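Local coordinates for protein response regulator (Pseudomonas putida, PDB 3HDV) that probably relays signals in a two-component system as a CheY-like receiver domain that a partner histidine kinase phosphorylates, at residues 86-91 against 105-110. Sequence-based numbering, arbitrary orientation.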
loop_
_atom_site.group_PDB
_atom_site.type_symbol
_atom_site.label_atom_id
_atom_site.label_comp_id
_atom_site.label_asym_id
_atom_site.label_seq_id
_atom_site.Cartn_x
_atom_site.Cartn_y
_atom_site.Cartn_z
ATOM N N VAL B 86 -7.017 14.389 -3.447
ATOM C CA VAL B 86 -5.652 14.392 -4.010
ATOM C C VAL B 86 -4.687 13.999 -2.890
ATOM O O VAL B 86 -4.744 14.571 -1.783
ATOM C CB VAL B 86 -5.329 15.748 -4.608
ATOM C CG1 VAL B 86 -3.793 15.893 -4.939
ATOM C CG2 VAL B 86 -6.216 15.936 -5.937
ATOM N N VAL B 87 -3.871 12.991 -3.165
ATOM C CA VAL B 87 -2.701 12.657 -2.326
ATOM C C VAL B 87 -1.430 12.799 -3.160
ATOM O O VAL B 87 -1.095 11.908 -3.940
ATOM C CB VAL B 87 -2.861 11.292 -1.628
ATOM C CG1 VAL B 87 -1.652 11.017 -0.689
ATOM C CG2 VAL B 87 -4.200 11.293 -0.752
ATOM N N SER B 88 -0.692 13.903 -2.959
ATOM C CA SER B 88 0.356 14.282 -3.907
ATOM C C SER B 88 1.812 14.135 -3.475
ATOM O O SER B 88 2.183 14.489 -2.324
ATOM C CB SER B 88 0.143 15.740 -4.269
ATOM O OG SER B 88 1.007 16.105 -5.306
ATOM N N GLY B 89 2.636 13.659 -4.419
ATOM C CA GLY B 89 4.084 13.849 -4.342
ATOM C C GLY B 89 4.468 15.312 -4.554
ATOM O O GLY B 89 3.640 16.199 -4.374
ATOM N N ASP B 90 5.706 15.573 -4.964
ATOM C CA ASP B 90 6.190 16.956 -5.195
ATOM C C ASP B 90 5.218 17.808 -6.020
ATOM O O ASP B 90 4.782 17.408 -7.124
ATOM C CB ASP B 90 7.551 16.949 -5.926
ATOM C CG ASP B 90 8.679 16.265 -5.110
ATOM O OD1 ASP B 90 8.541 16.030 -3.861
ATOM O OD2 ASP B 90 9.712 15.937 -5.752
ATOM N N THR B 91 4.868 18.967 -5.486
ATOM C CA THR B 91 3.911 19.843 -6.157
ATOM C C THR B 91 4.330 21.267 -5.744
ATOM O O THR B 91 5.458 21.449 -5.281
ATOM C CB THR B 91 2.415 19.483 -5.792
ATOM O OG1 THR B 91 1.514 20.467 -6.343
ATOM C CG2 THR B 91 2.178 19.419 -4.263
ATOM N N VAL B 105 -12.180 17.312 -2.817
ATOM C CA VAL B 105 -12.565 17.188 -1.379
ATOM C C VAL B 105 -11.421 17.680 -0.466
ATOM O O VAL B 105 -11.652 18.427 0.496
ATOM C CB VAL B 105 -12.880 15.720 -1.058
ATOM C CG1 VAL B 105 -13.036 15.431 0.494
ATOM C CG2 VAL B 105 -14.148 15.298 -1.851
ATOM N N ASP B 106 -10.192 17.218 -0.731
ATOM C CA ASP B 106 -9.044 17.768 -0.010
ATOM C C ASP B 106 -7.800 17.472 -0.811
ATOM O O ASP B 106 -7.872 16.712 -1.795
ATOM C CB ASP B 106 -8.906 17.129 1.384
ATOM C CG ASP B 106 -8.264 18.072 2.412
ATOM O OD1 ASP B 106 -7.544 19.071 2.080
ATOM O OD2 ASP B 106 -8.518 17.818 3.597
ATOM N N PHE B 107 -6.661 18.037 -0.361
ATOM C CA PHE B 107 -5.394 17.958 -1.079
ATOM C C PHE B 107 -4.412 17.636 0.034
ATOM O O PHE B 107 -4.101 18.500 0.844
ATOM C CB PHE B 107 -5.123 19.321 -1.740
ATOM C CG PHE B 107 -3.903 19.388 -2.643
ATOM C CD1 PHE B 107 -4.052 19.700 -3.988
ATOM C CD2 PHE B 107 -2.603 19.229 -2.137
ATOM C CE1 PHE B 107 -2.938 19.799 -4.861
ATOM C CE2 PHE B 107 -1.462 19.316 -3.000
ATOM C CZ PHE B 107 -1.635 19.608 -4.356
ATOM N N LEU B 108 -3.920 16.404 0.072
ATOM C CA LEU B 108 -2.989 15.971 1.094
ATOM C C LEU B 108 -1.604 15.776 0.516
ATOM O O LEU B 108 -1.466 15.310 -0.606
ATOM C CB LEU B 108 -3.450 14.631 1.672
ATOM C CG LEU B 108 -4.470 14.591 2.808
ATOM C CD1 LEU B 108 -5.567 15.550 2.634
ATOM C CD2 LEU B 108 -5.009 13.154 3.104
ATOM N N LEU B 109 -0.569 16.044 1.299
ATOM C CA LEU B 109 0.800 15.763 0.841
ATOM C C LEU B 109 1.295 14.423 1.353
ATOM O O LEU B 109 0.985 14.020 2.476
ATOM C CB LEU B 109 1.768 16.913 1.204
ATOM C CG LEU B 109 1.488 18.329 0.648
ATOM C CD1 LEU B 109 2.451 19.357 1.300
ATOM C CD2 LEU B 109 1.683 18.336 -0.847
ATOM N N LYS B 110 2.042 13.724 0.516
ATOM C CA LYS B 110 2.753 12.506 0.929
ATOM C C LYS B 110 3.939 12.937 1.848
ATOM O O LYS B 110 4.403 14.041 1.718
ATOM C CB LYS B 110 3.242 11.725 -0.308
ATOM C CG LYS B 110 2.107 11.199 -1.263
ATOM C CD LYS B 110 2.682 10.547 -2.511
ATOM C CE LYS B 110 3.320 9.189 -2.163
ATOM N NZ LYS B 110 3.974 8.497 -3.359
HETATM O O HOH W 1 4.565 15.367 -0.824
#
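Val86, Val87 and Ser88 pair in parallel with Phe107, Leu108 and Leu109; beta-branched valines suit the extended strand. Four backbone hydrogen bonds join the segments: Val86 N to Asp106 O, Leu108 N to Val86 O (2.7 Å), Ser88 N to Leu108 O and, just beyond the strand, Lys110 N to Ser88 O. A water bridges Ser88 O and Lys110 O.

Apolar packing centres on Phe107, whose flat ring fills the space between Val86 and Ala96, Val99 and Met100 of helix 93-101. With CG anti to the backbone N (chi1 -174°), the ring lies beside Val86, whose CG1 makes a CH-pi contact over one face, 4.0 Å from the centroid. At the ring edge Thr91 CG2 comes to 3.8 Å from Phe107 CZ and also touches Leu109 CD2, at 3.6 Å; Thr91 OG1 is hydrogen-bonded to Glu95 OE1. Shortened to an alanine, Phe107 would probably leave Val86 CG1 without its ring face and open a gap against helix 93-101. On the other sheet face, Lys110 lays its aliphatic chain along Ser88 O and Val87 CG1.

Ser88, Phe107 and Lys110 probably hold the usual receiver switch and active-site positions; Gly89 N bonds OD1 of Asp59, the predicted phosphorylation site. Strand 106-109, the sheet's edge within this chain, closes the beta-alpha-beta unit with strand 83-88 and helix 93-101; helix 114-124 packs on Leu108, Val97 of the second subunit on Phe107, and Asp106 OD1 bonds that subunit's His101 NE2.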